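Local structure of effector protein HopAB2 (Pseudomonas syringae pv. tomato, 3TL8) at residues B[42-47]-B[52-57]; B[63-68]-B[98-103]; B[69-74]-B[84-89]. The protein is a bacterial virulence effector, here its BAK1-binding domain, that suppresses plant immunity and, when recognised by tomato Pto, triggers hypersensitive cell death. All blocks are in the same frame, centred on the assembly; numbering follows the deposited sequence.

Interaction 1 of 3, residues B[42-47]-B[52-57]; sequences AALRGL and VNLEHL
Leu44 and Leu47 meet Val52, Leu54 and Leu57 at a helix-loop-helix corner, where helix 29-49 ends and, after a short connection, helix 54-65 begins within the four-helix BAK1-binding domain. Leu47 carries most of the contact and uses different branches for different partners. With CG beside its backbone N (chi1 -51°), its outer end is directed to Leu57: the CD1 methyl of Leu47 reaches CD2 of Leu57 at 4.1 Å, and the two side chains cross at about a right angle. Nearer the backbone, CB of Leu47 lies 4.2 Å from CB of Val52 and 4.3 Å from CD2 of Leu54. Leu54 thus presents its two methyls separately, CD2 to Leu47 and CD1 to the end of Leu44. The latter pair is oblique, with Leu44 CD1 and Leu54 CD1 4.1 Å apart. Leu44 extends there because its CG lies opposite the backbone N (chi1 177°), bringing the tip closer to the second segment than the direction of CB alone would.

Beyond the corner, Leu106 of helix 98-109 touches both Leu44 and Leu57, and Met109 touches both Leu44 and Leu54; the leucine pairs therefore pack onto a third helix. Asn53 occupies the N-cap position of the second helix. Across the turn itself, Val52 lies against the last carbonyl of the first segment: its N donates a weak, bent hydrogen bond to Leu47 O (3.1 Å, 133°), and its CG2 methyl sits 3.4 Å from that same Leu47 O.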
# COMPACT_ATOMS: atom_id res chain seq x y z
N ALA B 42 11.92 -19.63 -15.63
CA ALA B 42 11.41 -20.75 -16.40
C ALA B 42 10.33 -20.25 -17.36
O ALA B 42 10.23 -20.70 -18.50
CB ALA B 42 10.86 -21.83 -15.48
N ALA B 43 9.54 -19.29 -16.88
CA ALA B 43 8.46 -18.70 -17.66
C ALA B 43 9.01 -17.84 -18.78
O ALA B 43 8.50 -17.86 -19.90
CB ALA B 43 7.56 -17.88 -16.75
N LEU B 44 10.05 -17.08 -18.47
CA LEU B 44 10.70 -16.23 -19.46
C LEU B 44 11.40 -17.07 -20.52
O LEU B 44 11.39 -16.73 -21.70
CB LEU B 44 11.72 -15.32 -18.79
CG LEU B 44 12.51 -14.44 -19.74
CD1 LEU B 44 11.60 -13.37 -20.30
CD2 LEU B 44 13.69 -13.83 -19.03
N ARG B 45 12.00 -18.18 -20.09
CA ARG B 45 12.66 -19.09 -21.02
C ARG B 45 11.67 -19.54 -22.08
O ARG B 45 11.98 -19.53 -23.27
CB ARG B 45 13.22 -20.31 -20.30
CG ARG B 45 14.68 -20.17 -19.89
CD ARG B 45 15.29 -21.53 -19.61
NE ARG B 45 14.58 -22.25 -18.56
CZ ARG B 45 14.79 -22.06 -17.26
NH1 ARG B 45 15.68 -21.16 -16.87
NH2 ARG B 45 14.10 -22.75 -16.36
N GLY B 46 10.47 -19.92 -21.64
CA GLY B 46 9.42 -20.36 -22.55
C GLY B 46 8.99 -19.28 -23.53
O GLY B 46 8.80 -19.55 -24.72
N LEU B 47 8.83 -18.06 -23.03
CA LEU B 47 8.43 -16.93 -23.86
C LEU B 47 9.49 -16.64 -24.92
O LEU B 47 9.17 -16.21 -26.03
CB LEU B 47 8.17 -15.68 -23.02
CG LEU B 47 7.24 -15.81 -21.81
CD1 LEU B 47 7.32 -14.55 -20.96
CD2 LEU B 47 5.81 -16.09 -22.23
N VAL B 52 8.11 -15.11 -28.71
CA VAL B 52 7.36 -13.96 -28.22
C VAL B 52 8.21 -12.71 -28.38
O VAL B 52 9.43 -12.74 -28.21
CB VAL B 52 6.96 -14.13 -26.73
CG1 VAL B 52 6.40 -12.83 -26.17
CG2 VAL B 52 5.94 -15.26 -26.58
N ASN B 53 7.58 -11.60 -28.73
CA ASN B 53 8.30 -10.35 -28.82
C ASN B 53 8.51 -9.80 -27.41
O ASN B 53 7.54 -9.50 -26.71
CB ASN B 53 7.56 -9.35 -29.71
CG ASN B 53 8.43 -8.17 -30.12
OD1 ASN B 53 9.47 -7.91 -29.51
ND2 ASN B 53 8.00 -7.45 -31.15
N LEU B 54 9.77 -9.67 -27.01
CA LEU B 54 10.11 -9.35 -25.62
C LEU B 54 10.28 -7.85 -25.32
O LEU B 54 9.73 -7.36 -24.35
CB LEU B 54 11.33 -10.15 -25.16
CG LEU B 54 11.09 -11.66 -25.11
CD1 LEU B 54 12.12 -12.34 -24.24
CD2 LEU B 54 9.69 -11.97 -24.59
N GLU B 55 11.06 -7.15 -26.14
CA GLU B 55 11.14 -5.69 -26.01
C GLU B 55 9.74 -5.12 -26.25
O GLU B 55 9.43 -4.00 -25.84
CB GLU B 55 12.15 -5.10 -26.99
CG GLU B 55 13.61 -5.18 -26.53
CD GLU B 55 13.97 -4.10 -25.51
OE1 GLU B 55 13.08 -3.31 -25.13
OE2 GLU B 55 15.15 -4.05 -25.09
N HIS B 56 8.92 -5.91 -26.93
CA HIS B 56 7.51 -5.63 -27.11
C HIS B 56 6.84 -5.77 -25.76
O HIS B 56 6.08 -4.91 -25.34
CB HIS B 56 6.91 -6.71 -28.01
CG HIS B 56 5.97 -6.20 -29.05
ND1 HIS B 56 6.32 -5.23 -29.97
CD2 HIS B 56 4.69 -6.53 -29.33
CE1 HIS B 56 5.29 -4.99 -30.76
NE2 HIS B 56 4.29 -5.77 -30.40
N LEU B 57 7.16 -6.88 -25.11
CA LEU B 57 6.46 -7.34 -23.92
C LEU B 57 6.66 -6.45 -22.70
O LEU B 57 5.73 -6.21 -21.93
CB LEU B 57 6.87 -8.78 -23.60
CG LEU B 57 6.22 -9.39 -22.36
CD1 LEU B 57 4.80 -8.88 -22.19
CD2 LEU B 57 6.24 -10.91 -22.40

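Interaction 2 of 3, residues B[63-68]-B[98-103]; sequences RHVMQR and PLLNLN
The packing of helix 54-65 against helix 98-109 in the four-helix BAK1-binding domain runs here through two neighbouring pairs, Val65 with Leu100 and His64 with Leu99. Both pairs are buried, although the segments lie far apart in sequence, and the closest backbone approach is between the CA atoms of Val65 and Leu100, at 7.3 Å. Val65 points its forked end at the other helix. Both of its methyls face a single methyl of Leu100: CD2 of Leu100 lies 3.5 Å from CG1 of Val65 and 4.0 Å from CG2 of Val65, the two side chains meeting at a slant.

At the adjacent positions, CD1 of Leu99 approaches the His64 ring obliquely, 3.9 Å from CD2 of His64, and its side chain crosses that of the histidine at about a right angle. The ring is carried out to this position by CG standing opposite the backbone N (chi1 -178°). ND1, the ring nitrogen next to CG, is hydrogen-bonded to Leu69 O, which should restrain rotation of the imidazole while the CD2 and NE2 side meets the leucine. Leu61 of helix 54-65 and Leu79 of helix 73-81 also touch Leu99.

A second protein chain of the assembly packs apolar side chains on Val65 and Leu100 and hydrogen-bonds to Gln67 and Arg68. Apolar helix-helix packing of this kind forms the core of a small four-helix domain, here with its edge also meeting another protein.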
# COMPACT_ATOMS: atom_id res chain seq x y z
N ARG B 63 2.95 -1.23 -18.41
CA ARG B 63 1.70 -0.49 -18.38
C ARG B 63 0.63 -1.18 -17.56
O ARG B 63 -0.29 -0.53 -17.06
CB ARG B 63 1.22 -0.22 -19.81
CG ARG B 63 2.16 0.70 -20.56
CD ARG B 63 1.65 1.01 -21.95
NE ARG B 63 2.43 2.09 -22.55
CZ ARG B 63 2.32 2.48 -23.81
NH1 ARG B 63 1.45 1.88 -24.62
NH2 ARG B 63 3.08 3.47 -24.27
N HIS B 64 0.73 -2.50 -17.41
CA HIS B 64 -0.24 -3.23 -16.61
C HIS B 64 0.02 -3.06 -15.12
O HIS B 64 -0.89 -2.79 -14.34
CB HIS B 64 -0.26 -4.72 -16.97
CG HIS B 64 -1.28 -5.51 -16.21
ND1 HIS B 64 -2.63 -5.33 -16.37
CD2 HIS B 64 -1.14 -6.47 -15.26
CE1 HIS B 64 -3.29 -6.15 -15.56
NE2 HIS B 64 -2.40 -6.85 -14.88
N VAL B 65 1.29 -3.21 -14.74
CA VAL B 65 1.69 -3.18 -13.35
C VAL B 65 1.63 -1.79 -12.71
O VAL B 65 1.32 -1.66 -11.53
CB VAL B 65 3.09 -3.79 -13.16
CG1 VAL B 65 3.62 -3.45 -11.81
CG2 VAL B 65 3.05 -5.30 -13.35
N MET B 66 1.92 -0.75 -13.49
CA MET B 66 1.81 0.62 -12.99
C MET B 66 0.36 1.10 -13.09
O MET B 66 -0.32 1.29 -12.08
CB MET B 66 2.71 1.57 -13.77
CG MET B 66 4.20 1.30 -13.63
SD MET B 66 5.18 2.17 -14.87
CE MET B 66 6.85 1.69 -14.40
N GLN B 67 -0.08 1.29 -14.33
CA GLN B 67 -1.36 1.92 -14.65
C GLN B 67 -2.56 0.97 -14.57
O GLN B 67 -3.69 1.37 -14.86
CB GLN B 67 -1.27 2.52 -16.06
CG GLN B 67 -2.35 3.53 -16.41
CD GLN B 67 -1.91 4.97 -16.15
OE1 GLN B 67 -1.02 5.23 -15.34
NE2 GLN B 67 -2.53 5.91 -16.86
N ARG B 68 -2.32 -0.28 -14.19
CA ARG B 68 -3.37 -1.30 -14.16
C ARG B 68 -4.08 -1.41 -15.51
O ARG B 68 -5.24 -1.80 -15.59
CB ARG B 68 -4.39 -1.02 -13.05
CG ARG B 68 -3.89 -1.33 -11.65
CD ARG B 68 -4.95 -0.97 -10.62
NE ARG B 68 -4.51 -1.24 -9.25
CZ ARG B 68 -4.78 -2.36 -8.58
NH1 ARG B 68 -5.48 -3.34 -9.17
NH2 ARG B 68 -4.35 -2.52 -7.34
N PRO B 98 3.09 -13.68 -9.94
CA PRO B 98 3.85 -14.14 -11.10
C PRO B 98 4.17 -13.00 -12.06
O PRO B 98 5.31 -12.89 -12.49
CB PRO B 98 2.91 -15.16 -11.75
CG PRO B 98 2.10 -15.68 -10.61
CD PRO B 98 1.89 -14.51 -9.70
N LEU B 99 3.19 -12.17 -12.37
CA LEU B 99 3.44 -11.01 -13.23
C LEU B 99 4.54 -10.06 -12.73
O LEU B 99 5.34 -9.58 -13.53
CB LEU B 99 2.14 -10.25 -13.49
CG LEU B 99 1.21 -10.86 -14.55
CD1 LEU B 99 -0.17 -10.21 -14.58
CD2 LEU B 99 1.87 -10.77 -15.92
N LEU B 100 4.58 -9.78 -11.42
CA LEU B 100 5.61 -8.88 -10.89
C LEU B 100 6.98 -9.54 -10.99
O LEU B 100 7.95 -8.92 -11.41
CB LEU B 100 5.32 -8.47 -9.45
CG LEU B 100 4.07 -7.64 -9.23
CD1 LEU B 100 3.64 -7.71 -7.78
CD2 LEU B 100 4.25 -6.20 -9.66
N ASN B 101 7.05 -10.81 -10.61
CA ASN B 101 8.29 -11.56 -10.72
C ASN B 101 8.81 -11.59 -12.15
O ASN B 101 10.00 -11.43 -12.38
CB ASN B 101 8.09 -13.00 -10.21
CG ASN B 101 7.90 -13.06 -8.70
OD1 ASN B 101 8.41 -12.21 -7.96
ND2 ASN B 101 7.18 -14.07 -8.24
N LEU B 102 7.90 -11.78 -13.11
CA LEU B 102 8.25 -11.83 -14.52
C LEU B 102 8.77 -10.50 -15.04
O LEU B 102 9.74 -10.45 -15.79
CB LEU B 102 7.05 -12.23 -15.36
CG LEU B 102 7.38 -12.36 -16.85
CD1 LEU B 102 8.45 -13.42 -17.05
CD2 LEU B 102 6.14 -12.66 -17.66
N ASN B 103 8.12 -9.42 -14.65
CA ASN B 103 8.51 -8.09 -15.08
C ASN B 103 9.95 -7.80 -14.68
O ASN B 103 10.71 -7.18 -15.43
CB ASN B 103 7.55 -7.08 -14.48
CG ASN B 103 7.79 -5.68 -14.99
OD1 ASN B 103 7.66 -5.40 -16.19
ND2 ASN B 103 8.11 -4.78 -14.07

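Interaction 3 of 3, residues B[69-74]-B[84-89]; sequences LPIPLD and INPSID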
# COMPACT_ATOMS: atom_id res chain seq x y z
N LEU B 69 -3.37 -1.04 -16.58
CA LEU B 69 -3.89 -1.13 -17.93
C LEU B 69 -4.25 -2.59 -18.22
O LEU B 69 -3.46 -3.49 -17.93
CB LEU B 69 -2.85 -0.61 -18.92
CG LEU B 69 -3.28 -0.26 -20.35
CD1 LEU B 69 -4.41 0.75 -20.34
CD2 LEU B 69 -2.09 0.26 -21.15
N PRO B 70 -5.44 -2.84 -18.80
CA PRO B 70 -5.93 -4.20 -19.01
C PRO B 70 -5.08 -4.97 -20.02
O PRO B 70 -4.80 -4.48 -21.12
CB PRO B 70 -7.35 -3.99 -19.54
CG PRO B 70 -7.31 -2.65 -20.18
CD PRO B 70 -6.38 -1.83 -19.33
N ILE B 71 -4.70 -6.18 -19.64
CA ILE B 71 -3.78 -7.00 -20.40
C ILE B 71 -4.36 -7.51 -21.73
O ILE B 71 -5.51 -7.96 -21.79
CB ILE B 71 -3.31 -8.18 -19.52
CG1 ILE B 71 -2.52 -9.19 -20.35
CG2 ILE B 71 -4.50 -8.81 -18.85
CD1 ILE B 71 -1.99 -10.34 -19.54
N PRO B 72 -3.56 -7.43 -22.81
CA PRO B 72 -4.01 -7.85 -24.14
C PRO B 72 -4.36 -9.34 -24.21
O PRO B 72 -3.63 -10.18 -23.68
CB PRO B 72 -2.81 -7.54 -25.03
CG PRO B 72 -2.07 -6.46 -24.31
CD PRO B 72 -2.24 -6.79 -22.85
N LEU B 73 -5.48 -9.66 -24.86
CA LEU B 73 -5.91 -11.03 -25.03
C LEU B 73 -4.89 -11.77 -25.89
O LEU B 73 -4.63 -12.96 -25.68
CB LEU B 73 -7.29 -11.07 -25.70
CG LEU B 73 -8.37 -10.27 -24.96
CD1 LEU B 73 -9.48 -9.84 -25.90
CD2 LEU B 73 -8.93 -11.05 -23.77
N ASP B 74 -4.33 -11.05 -26.85
CA ASP B 74 -3.19 -11.50 -27.64
C ASP B 74 -2.22 -12.24 -26.73
O ASP B 74 -1.94 -13.43 -26.92
CB ASP B 74 -2.52 -10.26 -28.27
CG ASP B 74 -1.15 -10.55 -28.87
OD1 ASP B 74 -0.50 -11.56 -28.51
OD2 ASP B 74 -0.69 -9.74 -29.71
N ILE B 84 1.55 -18.50 -16.68
CA ILE B 84 1.33 -17.24 -15.97
C ILE B 84 -0.08 -16.74 -16.20
O ILE B 84 -0.43 -16.31 -17.30
CB ILE B 84 2.31 -16.14 -16.41
CG1 ILE B 84 3.75 -16.52 -16.07
CG2 ILE B 84 1.94 -14.82 -15.74
CD1 ILE B 84 4.76 -15.50 -16.54
N ASN B 85 -0.90 -16.79 -15.15
CA ASN B 85 -2.29 -16.37 -15.26
C ASN B 85 -2.47 -14.86 -15.29
O ASN B 85 -2.19 -14.18 -14.30
CB ASN B 85 -3.12 -16.97 -14.12
CG ASN B 85 -2.99 -18.48 -14.02
OD1 ASN B 85 -2.68 -19.17 -15.00
ND2 ASN B 85 -3.23 -19.01 -12.82
N PRO B 86 -2.92 -14.31 -16.42
CA PRO B 86 -3.50 -12.97 -16.33
C PRO B 86 -4.74 -13.11 -15.47
O PRO B 86 -5.40 -14.15 -15.56
CB PRO B 86 -3.91 -12.68 -17.78
CG PRO B 86 -2.99 -13.49 -18.60
CD PRO B 86 -2.78 -14.76 -17.82
N SER B 87 -5.04 -12.13 -14.62
CA SER B 87 -4.22 -10.93 -14.45
C SER B 87 -4.40 -10.36 -13.05
O SER B 87 -5.31 -10.75 -12.33
CB SER B 87 -4.60 -9.87 -15.49
OG SER B 87 -3.81 -10.02 -16.66
N ILE B 88 -3.52 -9.45 -12.68
CA ILE B 88 -3.59 -8.83 -11.36
C ILE B 88 -4.89 -8.05 -11.23
O ILE B 88 -4.89 -6.82 -11.31
CB ILE B 88 -2.40 -7.87 -11.12
CG1 ILE B 88 -1.09 -8.50 -11.62
CG2 ILE B 88 -2.30 -7.52 -9.64
CD1 ILE B 88 0.11 -7.58 -11.51
N ASP B 89 -5.99 -8.76 -11.03
CA ASP B 89 -7.30 -8.14 -10.98
C ASP B 89 -7.52 -7.40 -9.66
O ASP B 89 -8.12 -6.33 -9.63
CB ASP B 89 -8.40 -9.19 -11.17
CG ASP B 89 -9.77 -8.57 -11.28
OD1 ASP B 89 -9.89 -7.50 -11.91
OD2 ASP B 89 -10.73 -9.14 -10.72
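Ile71 meets Pro86 and Ser87 where two irregular loops of the all-helical BAK1-binding domain run past each other, one leading into helix 73-81 and the other leaving it. Pro86 closes the four-residue motif that begins at Gly83 and interacts with the Pto kinase. The ethyl branch of Ile71 makes the main touch: CG1 lies opposite the backbone N (chi1 170°) and the chain runs on fully extended, so CD1 arrives at the pyrrolidine ring. The isoleucine side chain and the ring cross at about a right angle. Its other branch, CG2, faces Ser87 and lies 3.5 Å from CB of Ser87; the still closer approach of the serine hydroxyl is doubtful in the model. The peptide bond that joins the two partners, Pro86 and Ser87, is modelled cis.

Around this first shell, Leu79 of helix 73-81 touches both Ile71 and Pro86, so the helix between the two loops backs both partners. Ile84 and Ile88 instead turn inward, and both pack on Leu99 of helix 98-109, while Ser87 also touches His64 near the end of helix 54-65. The second loop is thus held from the core side by two helices, with Pro86 facing the first loop, where CD1 of Ile71 lies 3.4 Å from CG of Pro86 and 3.5 Å from CB of Pro86.

From the N terminus, interaction 1 comes first, closing the four-residue connection between helices 29-49 and 54-65. Interaction 2 opens later, near the end of helix 54-65, and spans 29 intervening residues to reach helix 98-109. Nested inside that long loop is interaction 3, which brings together the two ends of the excursion through helix 73-81. None of the contacts cross along the chain. In space they are linked through the core: Leu102 of segment 98-103 packs on Leu44 and Leu47 of interaction 1 and on Ile84 of segment 84-89, while Ala43 also meets Ile84. Helix 98-109 and the loop after helix 73-81 thereby bind the sequential elements into one compact unit.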